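Local coordinates for protein Dok-7 (Mus musculus, PDB 3ML4), which is a dimeric cytoplasmic adaptor that activates the receptor kinase MuSK in neuromuscular synapse formation, its PH domain binding phosphoinositides, at residues B[115-120]-B[132-137]; B[142-147]-B[154-159]; B[67-72]-B[80-85]; B[171-176]-B[186-191]. All coordinates share one frame; numbering follows the deposited sequence.

Contact 1 (B[115-120]-B[132-137])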
# COMPACT_ATOMS: atom_id res chain seq x y z
N VAL B 115 -3.55 -11.63 1.52
CA VAL B 115 -3.29 -12.18 2.85
C VAL B 115 -3.98 -13.54 3.02
O VAL B 115 -5.21 -13.64 3.06
CB VAL B 115 -3.59 -11.15 4.01
CG1 VAL B 115 -4.62 -10.12 3.59
CG2 VAL B 115 -3.97 -11.84 5.33
N HIS B 116 -3.14 -14.56 3.11
CA HIS B 116 -3.54 -15.96 3.07
C HIS B 116 -2.88 -16.71 4.22
O HIS B 116 -1.82 -16.30 4.70
CB HIS B 116 -3.09 -16.60 1.75
CG HIS B 116 -3.63 -15.92 0.53
ND1 HIS B 116 -4.57 -16.50 -0.30
CD2 HIS B 116 -3.36 -14.71 -0.02
CE1 HIS B 116 -4.86 -15.68 -1.29
NE2 HIS B 116 -4.13 -14.59 -1.14
N ARG B 117 -3.50 -17.79 4.66
CA ARG B 117 -2.93 -18.59 5.73
C ARG B 117 -3.14 -20.07 5.46
O ARG B 117 -4.18 -20.48 4.95
CB ARG B 117 -3.51 -18.18 7.09
CG ARG B 117 -4.74 -18.96 7.50
CD ARG B 117 -5.38 -18.41 8.75
NE ARG B 117 -6.61 -17.71 8.42
CZ ARG B 117 -7.78 -18.32 8.26
NH1 ARG B 117 -7.88 -19.63 8.43
NH2 ARG B 117 -8.86 -17.60 7.94
N PHE B 118 -2.14 -20.88 5.81
CA PHE B 118 -2.20 -22.33 5.65
C PHE B 118 -1.71 -23.01 6.91
O PHE B 118 -0.60 -22.74 7.37
CB PHE B 118 -1.33 -22.77 4.47
CG PHE B 118 -1.63 -22.07 3.18
CD1 PHE B 118 -2.43 -22.67 2.22
CD2 PHE B 118 -1.09 -20.81 2.91
CE1 PHE B 118 -2.70 -22.03 1.00
CE2 PHE B 118 -1.36 -20.16 1.71
CZ PHE B 118 -2.16 -20.78 0.75
N HIS B 119 -2.54 -23.89 7.47
CA HIS B 119 -2.15 -24.72 8.61
C HIS B 119 -1.09 -25.73 8.18
O HIS B 119 -1.33 -26.57 7.31
CB HIS B 119 -3.35 -25.45 9.21
CG HIS B 119 -4.33 -24.56 9.92
ND1 HIS B 119 -5.68 -24.58 9.67
CD2 HIS B 119 -4.13 -23.61 10.87
CE1 HIS B 119 -6.29 -23.69 10.44
NE2 HIS B 119 -5.37 -23.08 11.17
N VAL B 120 0.10 -25.62 8.78
CA VAL B 120 1.24 -26.48 8.43
C VAL B 120 1.91 -27.10 9.67
O VAL B 120 1.66 -26.70 10.81
CB VAL B 120 2.32 -25.72 7.61
CG1 VAL B 120 1.71 -25.09 6.34
CG2 VAL B 120 3.02 -24.66 8.47
N PRO B 132 2.95 -28.17 14.79
CA PRO B 132 1.89 -27.38 14.17
C PRO B 132 2.17 -25.88 14.20
O PRO B 132 2.69 -25.35 15.19
CB PRO B 132 0.66 -27.71 15.02
CG PRO B 132 0.93 -29.09 15.51
CD PRO B 132 2.41 -29.12 15.79
N ALA B 133 1.84 -25.21 13.10
CA ALA B 133 2.03 -23.77 12.96
C ALA B 133 1.17 -23.31 11.82
O ALA B 133 0.59 -24.13 11.11
CB ALA B 133 3.48 -23.46 12.67
N THR B 134 1.08 -22.01 11.62
CA THR B 134 0.33 -21.48 10.49
C THR B 134 1.21 -20.57 9.64
O THR B 134 1.82 -19.64 10.16
CB THR B 134 -1.00 -20.81 10.93
OG1 THR B 134 -1.54 -20.06 9.84
CG2 THR B 134 -0.77 -19.88 12.10
N LEU B 135 1.29 -20.86 8.35
CA LEU B 135 2.08 -20.04 7.44
C LEU B 135 1.24 -18.90 6.89
O LEU B 135 0.16 -19.13 6.35
CB LEU B 135 2.65 -20.87 6.28
CG LEU B 135 3.58 -20.12 5.31
CD1 LEU B 135 4.97 -19.92 5.90
CD2 LEU B 135 3.66 -20.85 3.98
N HIS B 136 1.73 -17.67 7.03
CA HIS B 136 1.02 -16.49 6.53
C HIS B 136 1.77 -15.78 5.41
O HIS B 136 2.96 -15.47 5.54
CB HIS B 136 0.75 -15.48 7.65
CG HIS B 136 -0.15 -16.01 8.72
ND1 HIS B 136 -1.50 -15.77 8.75
CD2 HIS B 136 0.12 -16.76 9.82
CE1 HIS B 136 -2.03 -16.35 9.81
NE2 HIS B 136 -1.07 -16.96 10.47
N LEU B 137 1.08 -15.53 4.31
CA LEU B 137 1.60 -14.65 3.28
C LEU B 137 0.87 -13.32 3.41
O LEU B 137 -0.36 -13.27 3.29
CB LEU B 137 1.43 -15.25 1.89
CG LEU B 137 2.00 -14.45 0.72
CD1 LEU B 137 2.77 -15.35 -0.24
CD2 LEU B 137 0.89 -13.72 -0.02
O HOH W 1 -3.26 -14.67 7.03
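The carbonyl oxygen of H116 is approached by three groups. L137 N donates to H116 O at 3.0 Å; H136 CA adds a CA-H...O contact to the same H116 O at 3.4 Å; and water 1 donates a weak hydrogen bond to it. That water also lies in the plane of the H136 imidazole, at its edge, 2.7 Å from H136 ND1, loosely bridging the ring and the H116 backbone.

Residues 115-120 and 133-137 form an antiparallel ladder in which H116, F118 and V120 are hydrogen-bonded to L137, L135 and A133. The shortest rung runs from A133 N to V120 O, 2.7 Å. Beyond the rungs, the side chains of R117 and H136 emerge together from a non-hydrogen-bonded pair and run side by side. H136 CG lies anti to its carbonyl carbon (chi1 -63°), which carries the ring over toward R117 CB. R117 CB meets the imidazole at H136 ND1, 3.6 Å away, while the guanidinium plane is turned 53° from the ring. Thus the aliphatic base of the arginine, not its charged end, makes this contact. The charged end goes to the PH half, with a weak hydrogen bond from NE to L69 O and a long, weak ion pair to D105.

On the opposite face V120 CG1 touches L135 CB at 4.3 Å. H116, F118 and L137 turn to the same side, where helix 193-203 covers them through L199, M196 and F200. Strand 141-146 flanks residues 132-137, and strand 59-71 of the PH domain packs against the face that carries R117, H119 and T134.

Contact 2 (B[142-147]-B[154-159])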
# COMPACT_ATOMS: atom_id res chain seq x y z
N LEU B 142 6.56 -13.10 4.14
CA LEU B 142 6.17 -14.43 4.55
C LEU B 142 6.51 -14.62 6.02
O LEU B 142 7.60 -14.27 6.47
CB LEU B 142 6.88 -15.50 3.71
CG LEU B 142 6.42 -16.95 3.90
CD1 LEU B 142 5.06 -17.20 3.24
CD2 LEU B 142 7.47 -17.93 3.36
N VAL B 143 5.57 -15.19 6.75
CA VAL B 143 5.68 -15.34 8.18
C VAL B 143 5.20 -16.72 8.61
O VAL B 143 4.26 -17.27 8.03
CB VAL B 143 4.92 -14.19 8.91
CG1 VAL B 143 4.24 -14.65 10.19
CG2 VAL B 143 5.85 -13.03 9.17
N LEU B 144 5.86 -17.29 9.61
CA LEU B 144 5.35 -18.45 10.31
C LEU B 144 4.89 -18.03 11.70
O LEU B 144 5.55 -17.23 12.35
CB LEU B 144 6.40 -19.57 10.38
CG LEU B 144 6.32 -20.63 9.28
CD1 LEU B 144 7.59 -21.46 9.21
CD2 LEU B 144 5.10 -21.53 9.47
N ALA B 145 3.75 -18.56 12.14
CA ALA B 145 3.17 -18.16 13.43
C ALA B 145 2.69 -19.34 14.26
O ALA B 145 2.16 -20.31 13.73
CB ALA B 145 2.05 -17.14 13.22
N ARG B 146 2.87 -19.22 15.57
CA ARG B 146 2.59 -20.28 16.53
C ARG B 146 1.88 -19.76 17.76
O ARG B 146 1.99 -18.58 18.10
CB ARG B 146 3.90 -20.89 17.03
CG ARG B 146 4.32 -22.16 16.37
CD ARG B 146 5.54 -22.71 17.07
NE ARG B 146 5.19 -23.47 18.26
CZ ARG B 146 4.96 -24.78 18.28
NH1 ARG B 146 5.05 -25.49 17.16
NH2 ARG B 146 4.63 -25.37 19.42
N ASP B 147 1.21 -20.69 18.44
CA ASP B 147 0.62 -20.47 19.76
C ASP B 147 -0.58 -19.52 19.76
O ASP B 147 -0.96 -18.95 18.74
CB ASP B 147 1.66 -19.99 20.79
CG ASP B 147 2.98 -20.74 20.72
OD1 ASP B 147 3.00 -21.89 20.22
OD2 ASP B 147 4.01 -20.18 21.16
N GLY B 154 9.29 -16.83 12.44
CA GLY B 154 10.10 -16.83 11.22
C GLY B 154 9.51 -15.86 10.23
O GLY B 154 8.30 -15.82 10.05
N GLN B 155 10.38 -15.06 9.60
CA GLN B 155 9.95 -14.03 8.65
C GLN B 155 10.90 -13.86 7.46
O GLN B 155 12.12 -13.83 7.63
CB GLN B 155 9.73 -12.69 9.35
CG GLN B 155 10.98 -12.12 10.03
CD GLN B 155 10.74 -10.76 10.67
OE1 GLN B 155 10.87 -10.60 11.88
NE2 GLN B 155 10.38 -9.78 9.85
N TRP B 156 10.33 -13.73 6.27
CA TRP B 156 11.10 -13.55 5.04
C TRP B 156 10.38 -12.56 4.14
O TRP B 156 9.15 -12.55 4.09
CB TRP B 156 11.25 -14.88 4.28
CG TRP B 156 11.83 -16.03 5.07
CD1 TRP B 156 13.13 -16.45 5.06
CD2 TRP B 156 11.14 -16.90 5.98
NE1 TRP B 156 13.29 -17.53 5.90
CE2 TRP B 156 12.09 -17.83 6.48
CE3 TRP B 156 9.81 -16.99 6.41
CZ2 TRP B 156 11.75 -18.83 7.40
CZ3 TRP B 156 9.47 -17.98 7.33
CH2 TRP B 156 10.44 -18.89 7.81
N LYS B 157 11.13 -11.72 3.42
CA LYS B 157 10.61 -11.07 2.23
C LYS B 157 10.52 -12.15 1.17
O LYS B 157 11.46 -12.93 1.00
CB LYS B 157 11.56 -9.98 1.71
CG LYS B 157 11.56 -8.66 2.48
CD LYS B 157 12.06 -7.54 1.57
CE LYS B 157 13.16 -6.70 2.22
NZ LYS B 157 12.76 -6.08 3.52
N LEU B 158 9.39 -12.21 0.46
CA LEU B 158 9.26 -13.12 -0.68
C LEU B 158 10.34 -12.91 -1.75
O LEU B 158 10.78 -13.87 -2.39
CB LEU B 158 7.87 -13.02 -1.31
CG LEU B 158 7.03 -14.29 -1.17
CD1 LEU B 158 6.53 -14.50 0.26
CD2 LEU B 158 5.87 -14.26 -2.15
N SER B 159 10.78 -11.67 -1.93
CA SER B 159 11.80 -11.32 -2.93
C SER B 159 13.20 -11.83 -2.57
O SER B 159 14.13 -11.75 -3.38
CB SER B 159 11.81 -9.81 -3.18
OG SER B 159 12.09 -9.08 -2.00
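Three backbone hydrogen bonds join residues 142-144 to 154-156. L142 and W156 form a hydrogen-bonded antiparallel pair: L142 N reaches W156 O at 2.6 Å, almost straight (177°), and W156 N returns the bond to L142 O at 2.8 Å. Further along, L144 N donates to G154 O at 2.9 Å. Between them V143 faces Q155 in a non-hydrogen-bonded pair, where V143 CA and Q155 CA make CA-H...O contacts with the carbonyls of G154 and L142.

Apolar packing falls mainly on the face that carries L142, L144 and W156. With CG anti to the carbonyl carbon (chi1 -55°), the indole turns its edge to strand 142-146: L144 CD1 lies near the ring plane, 4.1 Å from W156 CH2, while L142 CD2 meets W156 CE3 at 4.0 Å. L158, in the 3-10 turn just after strand 154-157, brings its CD1 to L142 CB at 3.6 Å. W156 NE1 donates to W182 O. On the other face V143 CG2 rests on Q155 CB, 3.9 Å away.

The arrangement is a beta hairpin at the margin of the PTB sheet, with strand 151-157 outermost in the chain's own sheet and its tryptophan turned into the hydrophobic core of the PTB fold.

Contact 3 (B[67-72]-B[80-85])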
# COMPACT_ATOMS: atom_id res chain seq x y z
N CYS B 67 1.17 -9.11 9.84
CA CYS B 67 1.73 -10.30 9.18
C CYS B 67 0.68 -11.28 8.67
O CYS B 67 0.97 -12.13 7.82
CB CYS B 67 2.59 -11.08 10.16
SG CYS B 67 3.93 -10.16 10.84
N GLY B 68 -0.53 -11.20 9.22
CA GLY B 68 -1.60 -12.12 8.86
C GLY B 68 -2.79 -12.10 9.79
O GLY B 68 -2.76 -11.47 10.85
N LEU B 69 -3.84 -12.78 9.36
CA LEU B 69 -5.05 -12.95 10.16
C LEU B 69 -5.34 -14.42 10.40
O LEU B 69 -5.03 -15.27 9.57
CB LEU B 69 -6.24 -12.29 9.47
CG LEU B 69 -6.45 -10.82 9.82
CD1 LEU B 69 -5.69 -9.91 8.88
CD2 LEU B 69 -7.92 -10.51 9.77
N GLU B 70 -5.96 -14.71 11.54
CA GLU B 70 -6.26 -16.08 11.95
C GLU B 70 -7.44 -16.06 12.94
O GLU B 70 -7.28 -15.57 14.06
CB GLU B 70 -5.00 -16.72 12.55
CG GLU B 70 -5.20 -17.93 13.46
CD GLU B 70 -5.08 -19.25 12.75
OE1 GLU B 70 -3.97 -19.59 12.31
OE2 GLU B 70 -6.10 -19.96 12.66
N PRO B 71 -8.62 -16.54 12.51
CA PRO B 71 -9.83 -16.62 13.32
C PRO B 71 -10.01 -17.93 14.08
O PRO B 71 -9.37 -18.92 13.75
CB PRO B 71 -10.94 -16.49 12.28
CG PRO B 71 -10.37 -17.14 11.05
CD PRO B 71 -8.86 -16.99 11.13
N ALA B 72 -10.88 -17.91 15.09
CA ALA B 72 -11.32 -19.10 15.85
C ALA B 72 -10.21 -19.81 16.64
O ALA B 72 -10.10 -21.04 16.61
CB ALA B 72 -12.10 -20.09 14.97
N HIS B 80 -14.94 -17.35 19.60
CA HIS B 80 -15.04 -16.59 18.37
C HIS B 80 -14.17 -15.33 18.48
O HIS B 80 -14.65 -14.23 18.74
CB HIS B 80 -16.50 -16.26 18.04
CG HIS B 80 -17.37 -17.47 17.94
ND1 HIS B 80 -18.55 -17.60 18.65
CD2 HIS B 80 -17.23 -18.62 17.23
CE1 HIS B 80 -19.11 -18.77 18.36
NE2 HIS B 80 -18.33 -19.40 17.51
N THR B 81 -12.87 -15.55 18.32
CA THR B 81 -11.88 -14.50 18.40
C THR B 81 -11.14 -14.40 17.07
O THR B 81 -11.03 -15.39 16.34
CB THR B 81 -10.82 -14.80 19.47
OG1 THR B 81 -10.28 -16.11 19.24
CG2 THR B 81 -11.43 -14.75 20.86
N LEU B 82 -10.66 -13.21 16.76
CA LEU B 82 -9.81 -13.00 15.59
C LEU B 82 -8.47 -12.44 16.03
O LEU B 82 -8.40 -11.56 16.89
CB LEU B 82 -10.48 -12.07 14.58
CG LEU B 82 -9.72 -11.73 13.29
CD1 LEU B 82 -9.50 -12.97 12.41
CD2 LEU B 82 -10.45 -10.64 12.51
N ALA B 83 -7.41 -12.97 15.46
CA ALA B 83 -6.08 -12.49 15.73
C ALA B 83 -5.59 -11.65 14.56
O ALA B 83 -5.60 -12.12 13.42
CB ALA B 83 -5.14 -13.65 15.99
N ILE B 84 -5.21 -10.41 14.85
CA ILE B 84 -4.42 -9.60 13.93
C ILE B 84 -2.98 -9.80 14.36
O ILE B 84 -2.55 -9.31 15.41
CB ILE B 84 -4.84 -8.11 13.95
CG1 ILE B 84 -6.20 -7.95 13.26
CG2 ILE B 84 -3.81 -7.23 13.24
CD1 ILE B 84 -6.97 -6.71 13.69
N ILE B 85 -2.24 -10.56 13.56
CA ILE B 85 -0.86 -10.91 13.86
C ILE B 85 0.08 -9.84 13.32
O ILE B 85 0.01 -9.47 12.15
CB ILE B 85 -0.48 -12.29 13.29
CG1 ILE B 85 -1.49 -13.35 13.74
CG2 ILE B 85 0.95 -12.68 13.73
CD1 ILE B 85 -1.58 -14.54 12.84
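I85 packs along the backbone of residues 67-70 from its first side-chain atom outward. Its CB lies 3.4 Å from G68 O. The rotamer places CG1 anti to the carbonyl carbon (chi1 -53°), so that this branch continues past the same oxygen and carries CD1 on to E70 CB at 4.1 Å. The shorter branch turns the other way, I85 CG2 meeting C67 CB at 4.2 Å. CB, CG1 and CD1 of the isoleucine thus all lie against the G68 carbonyl oxygen.

On the other face the packing is between branched ends. L82 CD2 and L69 CD2 approach to 3.7 Å as the two leucines cross, while L82 CD1 lies against the proline ring, 3.8 Å from P71 CB. D105 and I108 of helix 98-112 add to this side.

E70 bends at chi2 and leads away from residues 80-85. Its side chain packs on T134, H136, R117 and H119 of the PTB half, the carboxylate reaching the T134 and H119 side.

In the backbone, E70 and A83 make a reciprocal hydrogen-bonded pair, and A72 N donates to T81 O at the far end. The other end departs from regular pairing. Both C67 N and G68 N point at I85 O, the first at 2.6 Å and nearly straight (176°), the second weakly at 3.4 Å, while I85 N bonds back to G68 O. Two residues facing one is the classic beta bulge, here set in the hairpin of strands 59-71 and 81-86, neighbours in the antiparallel PH-domain sheet whose L69, P71 and L82 pack on helix 98-112.

Contact 4 (B[171-176]-B[186-191])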
# COMPACT_ATOMS: atom_id res chain seq x y z
N PHE B 171 5.60 -28.73 1.33
CA PHE B 171 6.03 -27.54 0.62
C PHE B 171 7.42 -27.14 1.13
O PHE B 171 7.64 -27.06 2.34
CB PHE B 171 5.03 -26.40 0.86
CG PHE B 171 5.43 -25.08 0.24
CD1 PHE B 171 5.12 -24.81 -1.09
CD2 PHE B 171 6.07 -24.11 1.00
CE1 PHE B 171 5.47 -23.59 -1.67
CE2 PHE B 171 6.42 -22.89 0.43
CZ PHE B 171 6.12 -22.63 -0.91
N ILE B 172 8.34 -26.89 0.20
CA ILE B 172 9.70 -26.49 0.54
C ILE B 172 9.96 -25.08 0.05
O ILE B 172 9.58 -24.73 -1.06
CB ILE B 172 10.75 -27.46 -0.09
CG1 ILE B 172 10.60 -28.88 0.48
CG2 ILE B 172 12.18 -26.95 0.13
CD1 ILE B 172 11.34 -29.96 -0.32
N PHE B 173 10.60 -24.26 0.89
CA PHE B 173 11.12 -22.97 0.43
C PHE B 173 12.52 -22.67 0.96
O PHE B 173 12.89 -23.11 2.05
CB PHE B 173 10.13 -21.83 0.74
CG PHE B 173 9.99 -21.50 2.20
CD1 PHE B 173 9.11 -22.21 3.00
CD2 PHE B 173 10.73 -20.46 2.76
CE1 PHE B 173 8.97 -21.90 4.36
CE2 PHE B 173 10.59 -20.14 4.12
CZ PHE B 173 9.71 -20.86 4.91
N GLU B 174 13.30 -21.92 0.18
CA GLU B 174 14.66 -21.56 0.56
C GLU B 174 14.88 -20.04 0.60
O GLU B 174 14.65 -19.35 -0.40
CB GLU B 174 15.68 -22.23 -0.36
CG GLU B 174 17.13 -21.90 -0.02
CD GLU B 174 18.13 -22.37 -1.07
OE1 GLU B 174 17.72 -22.99 -2.08
OE2 GLU B 174 19.34 -22.11 -0.88
N GLY B 175 15.31 -19.54 1.74
CA GLY B 175 15.70 -18.14 1.87
C GLY B 175 17.17 -17.94 1.56
O GLY B 175 18.02 -18.72 2.00
N GLY B 176 17.47 -16.89 0.80
CA GLY B 176 18.83 -16.62 0.36
C GLY B 176 19.67 -15.79 1.33
O GLY B 176 19.28 -15.56 2.47
N PHE B 186 13.88 -24.79 4.22
CA PHE B 186 12.86 -25.09 5.24
C PHE B 186 11.75 -25.98 4.69
O PHE B 186 11.36 -25.85 3.52
CB PHE B 186 12.27 -23.79 5.80
CG PHE B 186 13.29 -22.88 6.41
CD1 PHE B 186 13.82 -21.82 5.67
CD2 PHE B 186 13.75 -23.08 7.71
CE1 PHE B 186 14.77 -20.97 6.23
CE2 PHE B 186 14.69 -22.23 8.27
CZ PHE B 186 15.21 -21.18 7.53
N PHE B 187 11.24 -26.86 5.55
CA PHE B 187 10.34 -27.93 5.14
C PHE B 187 9.04 -27.91 5.92
O PHE B 187 9.05 -27.93 7.14
CB PHE B 187 11.00 -29.29 5.36
CG PHE B 187 12.24 -29.52 4.55
CD1 PHE B 187 12.22 -30.37 3.46
CD2 PHE B 187 13.44 -28.90 4.90
CE1 PHE B 187 13.36 -30.60 2.71
CE2 PHE B 187 14.60 -29.11 4.16
CZ PHE B 187 14.56 -29.96 3.07
N LEU B 188 7.92 -27.91 5.20
CA LEU B 188 6.60 -27.90 5.84
C LEU B 188 5.73 -29.04 5.32
O LEU B 188 5.77 -29.36 4.13
CB LEU B 188 5.88 -26.56 5.61
CG LEU B 188 6.64 -25.24 5.80
CD1 LEU B 188 5.74 -24.04 5.45
CD2 LEU B 188 7.19 -25.09 7.21
N SER B 189 4.95 -29.63 6.23
CA SER B 189 3.94 -30.62 5.89
C SER B 189 2.58 -29.94 5.79
O SER B 189 2.17 -29.21 6.69
CB SER B 189 3.87 -31.73 6.95
OG SER B 189 4.95 -32.64 6.82
N SER B 190 1.89 -30.20 4.68
CA SER B 190 0.54 -29.72 4.45
C SER B 190 -0.05 -30.38 3.23
O SER B 190 0.68 -30.90 2.38
CB SER B 190 0.52 -28.20 4.25
OG SER B 190 -0.79 -27.75 3.99
N ALA B 191 -1.38 -30.36 3.12
CA ALA B 191 -2.07 -30.88 1.95
C ALA B 191 -2.34 -29.79 0.89
O ALA B 191 -3.09 -30.01 -0.07
CB ALA B 191 -3.36 -31.60 2.36
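The F173 ring receives F186 CB over one face, in a CH-pi contact 4.2 Å from the ring centroid and 20° off its normal. At the edge of the same ring lies L188, its CD1 4.0 Å from F173 CE1. The two phenyl rings of F173 and F186 meet obliquely, with planes 33° apart, and touch through F173 CE2 and F186 CD1. F173 can be reached in this way because its CG sits between the backbone N and the carbonyl carbon (chi1 70°), which turns the ring across toward F186 and L188. Each of these two phenylalanines also makes an edge-to-face pair with W156, and F171, on the same side of the sheet, makes another with F200 of helix 193-203. A cluster of aromatic rings thus fills this part of the core.

The other face is simpler. I172 and F187 run side by side from a non-hydrogen-bonded pair, and I172 CD1 reaches F187 CE1 at 3.7 Å. I172 also packs on an apolar side chain of the bound peptide.

Four backbone bonds hold the strands in register. F171 N donates to L188 O at 2.9 Å and L188 N answers to F171 O at 3.0 Å; F173 and F186 repeat the pattern, with F186 N to F173 O at 2.9 Å and F173 N to F186 O at 3.2 Å.

Together these strands, 170-175 and 184-189, form an antiparallel hairpin of the IRS-type PTB fold, with aromatic residues turned to the core and I172 turned to the peptide-binding side.

How the contacts relate
Across the PTB sheet contacts 2, 1 and 4 follow one another, whereas contact 3 belongs to the PH domain. Contact 2 continues contact 1, centres about 9 Å apart, through the neighbouring strands 133-138 and 141-146, where H136 N and V143 O, 2.7 Å apart, probably form a hydrogen bond. Contact 4 joins contact 1 through the adjacent strands 115-122 and 184-189, and meets contact 2 across the core, where L142 CD2 lies 3.9 Å from F173 CE2. Contact 3, centred about 11 Å from contact 1, brings the PH domain against it and also touches contact 2, V143 CG2 to C67 SG, 3.8 Å. Contacts 3 and 4 stay apart, nearest atoms about 12 Å. The bound peptide packs near contacts 2 and 4, on S159 and I172.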